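Local coordinates for putative cytoplasmic protein (Salmonella typhimurium LT2, PDB 2Q02) that is of unknown function but folds as a zinc-binding, xylose isomerase-like TIM barrel and may be an isomerase, at residues V138-F143 and V152-L157; V167-F172 and Y227-R232. All coordinates share one frame; numbering follows the deposited sequence.

Contact 1. Residues V138-F143 and V152-L157; sequences VEPLGF and VWAQQL. With ZN (zinc ion), chain E.
Where barrel strand 135-138 gives way to a loop, just behind the zinc site, Val138 and Pro140 meet the methyl group of Ala154 on helix 151-161. The contact is wholly apolar and small. Pro140 makes the nearer approach, the CG corner of its ring lying 4.0 Å from Ala154 CB. Val138 reaches the same methyl from a well separated direction, with its CG1 branch 4.5 Å from Ala154 CB; CG1 stands anti to the backbone N (chi1 173°), which directs this branch at the helix while CG2 is turned from it. Only a methyl projects from the helix at this point, and the backbones come close, with 7.1 Å between Pro140 CA and Ala154 CA. No hydrogen bond joins the two segments. Val167 of the next strand touches both Pro140 and Ala154 and adds to the buried apolar cluster.

Between the two outward-facing residues, Glu139 points the opposite way, into the mouth of the barrel. Its chain runs almost fully extended from the backbone (chi1 177°, chi2 163°), carrying the carboxylate to the metal. OE2 of Glu139 binds the zinc ion at 2.1 Å, whereas OE1 of Glu139 stays 3.2 Å from the zinc ion, so the carboxylate grips through one oxygen. Asp170, His197 and Glu245 supply further ligands. Beyond Pro140 the loop stays tethered near the site, Gly142 N donating to His173 ND1.

One face of this short run thus packs on the helix outside the barrel while the other delivers a metal ligand within it. That division of labour at the C-terminal end of a strand is characteristic of the beta-alpha units of metal-binding TIM barrels.

Contact 2. Residues V167-F172 and Y227-R232; sequences VLLDTF and YQQVQR. With ZN (zinc ion), chain E.
The amide of Gln229, on helix 226-235, lies across Thr171 and donates from NE2 to the backbone O of Thr171 at 3.2 Å. The N-H points almost straight at the acceptor (174°), and the oxygen sits nearly in the plane of the Gln229 amide, although the donor approaches the carbonyl well off its axis (116° at O) and tilted from its plane. Alongside this bond, Gln229 OE1 rests against the Thr171 methyl, 3.5 Å from CG2, and Leu169 CD2 makes a looser contact 4.2 Å from Gln229 OE1. Gln229 is extended beyond CG, which takes its amide across to the buried start of helix 171-176. A second acceptor, Met224 O, also receives from NE2 and further fixes the rotation of the amide.

The hydroxyl of Thr171 takes no part in the glutamine contact; it pairs with Asn226 OD1, just ahead of Tyr227.

On the other side of the backbone, Asp170 turns away from Gln229. Asp170 OD2 binds the zinc ion at 2.0 Å and is also hydrogen-bonded by Arg215, while Asp170 OD1 accepts a weak N-cap bond from Phe172 N (3.1 Å). Here a strand end supplies a metal ligand that also caps the following short helix, a placement in keeping with the zinc site of xylose isomerase-like TIM barrels.

Contacts 1 and 2 sit on adjacent parallel strands of the barrel, 135-138 and 166-170, with their centres about 13 Å apart. The strands are joined by a probable hydrogen bond from Leu168 N to Val138 O (2.8 Å), and helix 151-161 connects them in sequence; outside the barrel its Gln155 CG packs on Val167 CG2 at 3.5 Å. Inside, both contacts converge on one zinc ion. Glu139 OE2 and Asp170 OD2 come within 2.7 Å of each other, a closeness of like charges that the shared metal presumably offsets. Leu168 CD1 lies 3.7 Å from Glu139 OE1, flanking the carboxylate oxygen that the metal does not take.

Contact 1. Residues V138-F143 and V152-L157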
ATOM      1  N   VAL A 138      -0.766  -1.079  -8.914  1.00 45.60           N
ATOM      2  CA  VAL A 138      -1.701   0.020  -9.141  1.00 45.42           C
ATOM      3  C   VAL A 138      -2.686   0.079  -7.993  1.00 45.56           C
ATOM      4  O   VAL A 138      -3.431  -0.881  -7.760  1.00 45.36           O
ATOM      5  CB  VAL A 138      -2.473  -0.178 -10.443  1.00 46.29           C
ATOM      6  CG1 VAL A 138      -3.558   0.857 -10.581  1.00 42.59           C
ATOM      7  CG2 VAL A 138      -1.502  -0.151 -11.653  1.00 48.80           C
ATOM      8  N   GLU A 139      -2.682   1.189  -7.265  1.00 45.70           N
ATOM      9  CA  GLU A 139      -3.583   1.360  -6.117  1.00 45.79           C
ATOM     10  C   GLU A 139      -4.677   2.361  -6.436  1.00 45.29           C
ATOM     11  O   GLU A 139      -4.424   3.566  -6.430  1.00 45.35           O
ATOM     12  CB  GLU A 139      -2.833   1.889  -4.906  1.00 46.72           C
ATOM     13  CG  GLU A 139      -3.727   2.166  -3.694  1.00 46.83           C
ATOM     14  CD  GLU A 139      -2.944   2.294  -2.409  1.00 47.02           C
ATOM     15  OE1 GLU A 139      -1.743   2.617  -2.483  1.00 47.41           O
ATOM     16  OE2 GLU A 139      -3.532   2.078  -1.327  1.00 51.89           O
ATOM     17  N   PRO A 140      -5.891   1.879  -6.721  1.00 44.84           N
ATOM     18  CA  PRO A 140      -7.020   2.786  -6.803  1.00 45.01           C
ATOM     19  C   PRO A 140      -7.264   3.553  -5.486  1.00 46.24           C
ATOM     20  O   PRO A 140      -7.105   2.997  -4.382  1.00 46.28           O
ATOM     21  CB  PRO A 140      -8.215   1.865  -7.096  1.00 45.47           C
ATOM     22  CG  PRO A 140      -7.672   0.579  -7.540  1.00 45.87           C
ATOM     23  CD  PRO A 140      -6.261   0.484  -7.022  1.00 46.68           C
ATOM     24  N   LEU A 141      -7.628   4.832  -5.634  1.00 45.93           N
ATOM     25  CA  LEU A 141      -7.983   5.697  -4.521  1.00 45.53           C
ATOM     26  C   LEU A 141      -9.472   5.920  -4.555  1.00 45.21           C
ATOM     27  O   LEU A 141     -10.027   6.286  -5.586  1.00 43.97           O
ATOM     28  CB  LEU A 141      -7.291   7.050  -4.628  1.00 45.75           C
ATOM     29  CG  LEU A 141      -5.791   7.023  -4.859  1.00 45.26           C
ATOM     30  CD1 LEU A 141      -5.300   8.408  -5.135  1.00 47.83           C
ATOM     31  CD2 LEU A 141      -5.059   6.423  -3.686  1.00 47.09           C
ATOM     32  N   GLY A 142     -10.120   5.712  -3.418  1.00 46.14           N
ATOM     33  CA  GLY A 142     -11.586   5.762  -3.340  1.00 45.11           C
ATOM     34  C   GLY A 142     -12.219   7.147  -3.306  1.00 44.25           C
ATOM     35  O   GLY A 142     -13.432   7.270  -3.453  1.00 43.48           O
ATOM     36  N   PHE A 143     -11.423   8.191  -3.104  1.00 44.27           N
ATOM     37  CA  PHE A 143     -11.956   9.543  -3.064  1.00 44.30           C
ATOM     38  C   PHE A 143     -12.830   9.833  -4.276  1.00 44.89           C
ATOM     39  O   PHE A 143     -12.545   9.391  -5.390  1.00 45.18           O
ATOM     40  CB  PHE A 143     -10.855  10.590  -3.004  1.00 43.55           C
ATOM     41  CG  PHE A 143      -9.937  10.398  -1.861  1.00 46.99           C
ATOM     42  CD1 PHE A 143     -10.358  10.694  -0.569  1.00 42.28           C
ATOM     43  CD2 PHE A 143      -8.666   9.863  -2.058  1.00 45.34           C
ATOM     44  CE1 PHE A 143      -9.540  10.479   0.488  1.00 39.38           C
ATOM     45  CE2 PHE A 143      -7.832   9.650  -0.996  1.00 43.73           C
ATOM     46  CZ  PHE A 143      -8.270   9.963   0.286  1.00 43.54           C
ATOM     47  N   VAL A 152     -11.816  -3.316  -9.622  1.00 45.99           N
ATOM     48  CA  VAL A 152     -12.298  -4.149 -10.730  1.00 45.34           C
ATOM     49  C   VAL A 152     -11.917  -3.529 -12.082  1.00 45.84           C
ATOM     50  O   VAL A 152     -11.367  -4.202 -12.950  1.00 46.61           O
ATOM     51  CB  VAL A 152     -13.841  -4.334 -10.644  1.00 44.14           C
ATOM     52  CG1 VAL A 152     -14.428  -4.792 -11.990  1.00 45.78           C
ATOM     53  CG2 VAL A 152     -14.209  -5.288  -9.531  1.00 40.76           C
ATOM     54  N   TRP A 153     -12.221  -2.246 -12.233  1.00 45.48           N
ATOM     55  CA  TRP A 153     -11.951  -1.488 -13.453  1.00 45.44           C
ATOM     56  C   TRP A 153     -10.436  -1.347 -13.659  1.00 45.43           C
ATOM     57  O   TRP A 153      -9.957  -1.446 -14.784  1.00 44.62           O
ATOM     58  CB  TRP A 153     -12.648  -0.127 -13.364  1.00 44.66           C
ATOM     59  CG  TRP A 153     -12.490   0.794 -14.513  1.00 45.05           C
ATOM     60  CD1 TRP A 153     -11.892   2.018 -14.492  1.00 45.04           C
ATOM     61  CD2 TRP A 153     -12.962   0.600 -15.861  1.00 45.05           C
ATOM     62  NE1 TRP A 153     -11.951   2.596 -15.742  1.00 47.48           N
ATOM     63  CE2 TRP A 153     -12.609   1.753 -16.598  1.00 41.06           C
ATOM     64  CE3 TRP A 153     -13.657  -0.433 -16.512  1.00 50.07           C
ATOM     65  CZ2 TRP A 153     -12.921   1.908 -17.960  1.00 49.48           C
ATOM     66  CZ3 TRP A 153     -13.976  -0.274 -17.891  1.00 50.01           C
ATOM     67  CH2 TRP A 153     -13.603   0.888 -18.589  1.00 47.78           C
ATOM     68  N   ALA A 154      -9.695  -1.139 -12.567  1.00 45.24           N
ATOM     69  CA  ALA A 154      -8.237  -1.105 -12.626  1.00 45.74           C
ATOM     70  C   ALA A 154      -7.660  -2.424 -13.170  1.00 45.25           C
ATOM     71  O   ALA A 154      -6.724  -2.411 -13.962  1.00 44.21           O
ATOM     72  CB  ALA A 154      -7.653  -0.796 -11.250  1.00 46.92           C
ATOM     73  N   GLN A 155      -8.210  -3.553 -12.722  1.00 45.32           N
ATOM     74  CA  GLN A 155      -7.773  -4.859 -13.211  1.00 45.80           C
ATOM     75  C   GLN A 155      -8.064  -5.011 -14.714  1.00 45.52           C
ATOM     76  O   GLN A 155      -7.281  -5.592 -15.460  1.00 45.97           O
ATOM     77  CB  GLN A 155      -8.440  -6.000 -12.422  1.00 44.71           C
ATOM     78  CG  GLN A 155      -7.947  -6.134 -11.010  1.00 44.08           C
ATOM     79  CD  GLN A 155      -8.555  -7.323 -10.254  1.00 46.55           C
ATOM     80  OE1 GLN A 155      -9.700  -7.742 -10.500  1.00 46.51           O
ATOM     81  NE2 GLN A 155      -7.771  -7.879  -9.327  1.00 43.86           N
ATOM     82  N   GLN A 156      -9.182  -4.453 -15.153  1.00 45.82           N
ATOM     83  CA  GLN A 156      -9.558  -4.513 -16.561  1.00 46.78           C
ATOM     84  C   GLN A 156      -8.579  -3.735 -17.439  1.00 45.13           C
ATOM     85  O   GLN A 156      -8.176  -4.206 -18.511  1.00 44.51           O
ATOM     86  CB  GLN A 156     -10.969  -3.971 -16.759  1.00 46.02           C
ATOM     87  CG  GLN A 156     -11.570  -4.383 -18.073  1.00 49.41           C
ATOM     88  CD  GLN A 156     -12.834  -3.625 -18.393  1.00 48.56           C
ATOM     89  OE1 GLN A 156     -13.876  -3.798 -17.735  1.00 47.09           O
ATOM     90  NE2 GLN A 156     -12.754  -2.770 -19.407  1.00 46.07           N
ATOM     91  N   LEU A 157      -8.220  -2.545 -16.982  1.00 45.43           N
ATOM     92  CA  LEU A 157      -7.312  -1.674 -17.721  1.00 45.57           C
ATOM     93  C   LEU A 157      -5.930  -2.312 -17.853  1.00 45.68           C
ATOM     94  O   LEU A 157      -5.318  -2.254 -18.921  1.00 45.71           O
ATOM     95  CB  LEU A 157      -7.225  -0.301 -17.026  1.00 44.99           C
ATOM     96  CG  LEU A 157      -8.534   0.523 -17.000  1.00 43.89           C
ATOM     97  CD1 LEU A 157      -8.261   1.882 -16.463  1.00 42.69           C
ATOM     98  CD2 LEU A 157      -9.224   0.648 -18.386  1.00 43.80           C
TER
HETATM   99 ZN    ZN E 300      -2.625   2.143   0.585  1.00 45.13          ZN

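Contact 2. Residues V167-F172 and Y227-R232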
ATOM      1  N   VAL A 167      -3.103  -5.170  -8.852  1.00 45.25           N
ATOM      2  CA  VAL A 167      -3.804  -4.156  -8.107  1.00 45.61           C
ATOM      3  C   VAL A 167      -3.448  -4.247  -6.626  1.00 45.87           C
ATOM      4  O   VAL A 167      -3.307  -5.348  -6.071  1.00 45.18           O
ATOM      5  CB  VAL A 167      -5.357  -4.281  -8.316  1.00 46.08           C
ATOM      6  CG1 VAL A 167      -6.142  -3.623  -7.190  1.00 45.35           C
ATOM      7  CG2 VAL A 167      -5.753  -3.695  -9.661  1.00 49.95           C
ATOM      8  N   LEU A 168      -3.297  -3.073  -6.008  1.00 45.76           N
ATOM      9  CA  LEU A 168      -3.099  -2.944  -4.583  1.00 45.47           C
ATOM     10  C   LEU A 168      -4.457  -2.572  -3.948  1.00 45.53           C
ATOM     11  O   LEU A 168      -4.987  -1.465  -4.145  1.00 44.10           O
ATOM     12  CB  LEU A 168      -2.054  -1.864  -4.318  1.00 45.23           C
ATOM     13  CG  LEU A 168      -1.437  -1.877  -2.933  1.00 47.62           C
ATOM     14  CD1 LEU A 168      -0.342  -0.782  -2.857  1.00 49.46           C
ATOM     15  CD2 LEU A 168      -2.507  -1.732  -1.810  1.00 46.42           C
ATOM     16  N   LEU A 169      -5.025  -3.523  -3.215  1.00 45.89           N
ATOM     17  CA  LEU A 169      -6.313  -3.324  -2.601  1.00 47.19           C
ATOM     18  C   LEU A 169      -6.107  -2.694  -1.211  1.00 46.12           C
ATOM     19  O   LEU A 169      -5.537  -3.296  -0.306  1.00 46.60           O
ATOM     20  CB  LEU A 169      -7.058  -4.664  -2.520  1.00 48.28           C
ATOM     21  CG  LEU A 169      -8.580  -4.652  -2.348  1.00 48.90           C
ATOM     22  CD1 LEU A 169      -9.046  -6.094  -2.325  1.00 52.97           C
ATOM     23  CD2 LEU A 169      -9.049  -3.917  -1.089  1.00 49.94           C
ATOM     24  N   ASP A 170      -6.583  -1.479  -1.053  1.00 44.82           N
ATOM     25  CA  ASP A 170      -6.494  -0.781   0.210  1.00 45.54           C
ATOM     26  C   ASP A 170      -7.905  -0.692   0.847  1.00 45.80           C
ATOM     27  O   ASP A 170      -8.834  -0.139   0.244  1.00 45.36           O
ATOM     28  CB  ASP A 170      -5.911   0.581  -0.095  1.00 45.44           C
ATOM     29  CG  ASP A 170      -5.592   1.352   1.119  1.00 45.49           C
ATOM     30  OD1 ASP A 170      -6.493   1.488   1.964  1.00 47.06           O
ATOM     31  OD2 ASP A 170      -4.447   1.831   1.209  1.00 43.81           O
ATOM     32  N   THR A 171      -8.082  -1.265   2.042  1.00 45.79           N
ATOM     33  CA  THR A 171      -9.427  -1.389   2.633  1.00 45.31           C
ATOM     34  C   THR A 171     -10.123  -0.035   2.845  1.00 44.84           C
ATOM     35  O   THR A 171     -11.343   0.047   2.760  1.00 45.43           O
ATOM     36  CB  THR A 171      -9.418  -2.110   3.974  1.00 44.53           C
ATOM     37  OG1 THR A 171      -8.532  -1.424   4.867  1.00 43.37           O
ATOM     38  CG2 THR A 171      -8.998  -3.574   3.805  1.00 43.80           C
ATOM     39  N   PHE A 172      -9.351   1.008   3.121  1.00 44.52           N
ATOM     40  CA  PHE A 172      -9.885   2.358   3.220  1.00 45.54           C
ATOM     41  C   PHE A 172     -10.432   2.835   1.878  1.00 45.36           C
ATOM     42  O   PHE A 172     -11.533   3.421   1.802  1.00 43.64           O
ATOM     43  CB  PHE A 172      -8.799   3.320   3.695  1.00 45.20           C
ATOM     44  CG  PHE A 172      -9.178   4.777   3.610  1.00 43.97           C
ATOM     45  CD1 PHE A 172      -8.913   5.514   2.465  1.00 40.71           C
ATOM     46  CD2 PHE A 172      -9.751   5.427   4.705  1.00 43.40           C
ATOM     47  CE1 PHE A 172      -9.241   6.888   2.410  1.00 44.43           C
ATOM     48  CE2 PHE A 172     -10.068   6.789   4.660  1.00 45.93           C
ATOM     49  CZ  PHE A 172      -9.808   7.521   3.519  1.00 42.90           C
ATOM     50  N   TYR A 227     -12.194  -6.653   9.180  1.00 45.26           N
ATOM     51  CA  TYR A 227     -12.280  -8.079   9.516  1.00 45.66           C
ATOM     52  C   TYR A 227     -13.037  -8.791   8.427  1.00 45.46           C
ATOM     53  O   TYR A 227     -12.598  -9.837   7.955  1.00 46.08           O
ATOM     54  CB  TYR A 227     -12.980  -8.330  10.872  1.00 46.74           C
ATOM     55  CG  TYR A 227     -12.929  -9.794  11.359  1.00 46.66           C
ATOM     56  CD1 TYR A 227     -11.840 -10.270  12.087  1.00 46.78           C
ATOM     57  CD2 TYR A 227     -13.971 -10.695  11.084  1.00 48.87           C
ATOM     58  CE1 TYR A 227     -11.782 -11.607  12.537  1.00 46.60           C
ATOM     59  CE2 TYR A 227     -13.922 -12.034  11.524  1.00 46.70           C
ATOM     60  CZ  TYR A 227     -12.819 -12.490  12.250  1.00 48.84           C
ATOM     61  OH  TYR A 227     -12.738 -13.817  12.692  1.00 44.28           O
ATOM     62  N   GLN A 228     -14.160  -8.202   8.022  1.00 45.42           N
ATOM     63  CA  GLN A 228     -15.019  -8.800   7.003  1.00 45.79           C
ATOM     64  C   GLN A 228     -14.436  -8.692   5.602  1.00 45.24           C
ATOM     65  O   GLN A 228     -14.601  -9.608   4.796  1.00 45.97           O
ATOM     66  CB  GLN A 228     -16.419  -8.188   7.033  1.00 46.50           C
ATOM     67  CG  GLN A 228     -17.226  -8.540   8.282  1.00 45.40           C
ATOM     68  CD  GLN A 228     -17.229  -7.447   9.352  1.00 48.56           C
ATOM     69  OE1 GLN A 228     -16.298  -6.641   9.468  1.00 44.00           O
ATOM     70  NE2 GLN A 228     -18.295  -7.425  10.143  1.00 48.60           N
ATOM     71  N   GLN A 229     -13.746  -7.599   5.306  1.00 44.92           N
ATOM     72  CA  GLN A 229     -13.067  -7.478   4.005  1.00 45.82           C
ATOM     73  C   GLN A 229     -11.952  -8.512   3.893  1.00 45.66           C
ATOM     74  O   GLN A 229     -11.751  -9.075   2.832  1.00 47.22           O
ATOM     75  CB  GLN A 229     -12.483  -6.085   3.776  1.00 44.74           C
ATOM     76  CG  GLN A 229     -13.485  -5.012   3.400  1.00 44.57           C
ATOM     77  CD  GLN A 229     -12.772  -3.751   2.898  1.00 47.45           C
ATOM     78  OE1 GLN A 229     -11.993  -3.816   1.936  1.00 47.50           O
ATOM     79  NE2 GLN A 229     -13.011  -2.612   3.557  1.00 42.87           N
ATOM     80  N   VAL A 230     -11.235  -8.745   4.991  1.00 45.59           N
ATOM     81  CA  VAL A 230     -10.129  -9.695   5.026  1.00 45.39           C
ATOM     82  C   VAL A 230     -10.650 -11.112   4.971  1.00 45.47           C
ATOM     83  O   VAL A 230     -10.039 -11.955   4.321  1.00 45.00           O
ATOM     84  CB  VAL A 230      -9.266  -9.557   6.312  1.00 45.60           C
ATOM     85  CG1 VAL A 230      -8.345 -10.783   6.495  1.00 46.46           C
ATOM     86  CG2 VAL A 230      -8.438  -8.280   6.287  1.00 45.52           C
ATOM     87  N   GLN A 231     -11.755 -11.364   5.686  1.00 45.61           N
ATOM     88  CA  GLN A 231     -12.388 -12.686   5.734  1.00 44.83           C
ATOM     89  C   GLN A 231     -12.886 -13.088   4.350  1.00 45.35           C
ATOM     90  O   GLN A 231     -12.803 -14.259   3.954  1.00 46.13           O
ATOM     91  CB  GLN A 231     -13.529 -12.721   6.763  1.00 44.06           C
ATOM     92  CG  GLN A 231     -14.028 -14.132   7.097  1.00 44.58           C
ATOM     93  N   ARG A 232     -13.376 -12.112   3.599  1.00 45.33           N
ATOM     94  CA  ARG A 232     -13.827 -12.381   2.252  1.00 45.39           C
ATOM     95  C   ARG A 232     -12.661 -12.790   1.345  1.00 45.51           C
ATOM     96  O   ARG A 232     -12.761 -13.781   0.593  1.00 44.30           O
ATOM     97  CB  ARG A 232     -14.528 -11.158   1.687  1.00 45.03           C
ATOM     98  CG  ARG A 232     -14.991 -11.367   0.265  1.00 47.06           C
ATOM     99  CD  ARG A 232     -15.948 -10.285  -0.162  1.00 49.84           C
ATOM    100  NE  ARG A 232     -15.386  -8.921  -0.071  1.00 49.29           N
ATOM    101  CZ  ARG A 232     -16.129  -7.822  -0.207  1.00 47.62           C
ATOM    102  NH1 ARG A 232     -17.443  -7.944  -0.437  1.00 49.46           N
ATOM    103  NH2 ARG A 232     -15.579  -6.612  -0.109  1.00 47.45           N
TER
HETATM  104 ZN    ZN E 300      -2.625   2.143   0.585  1.00 45.13          ZN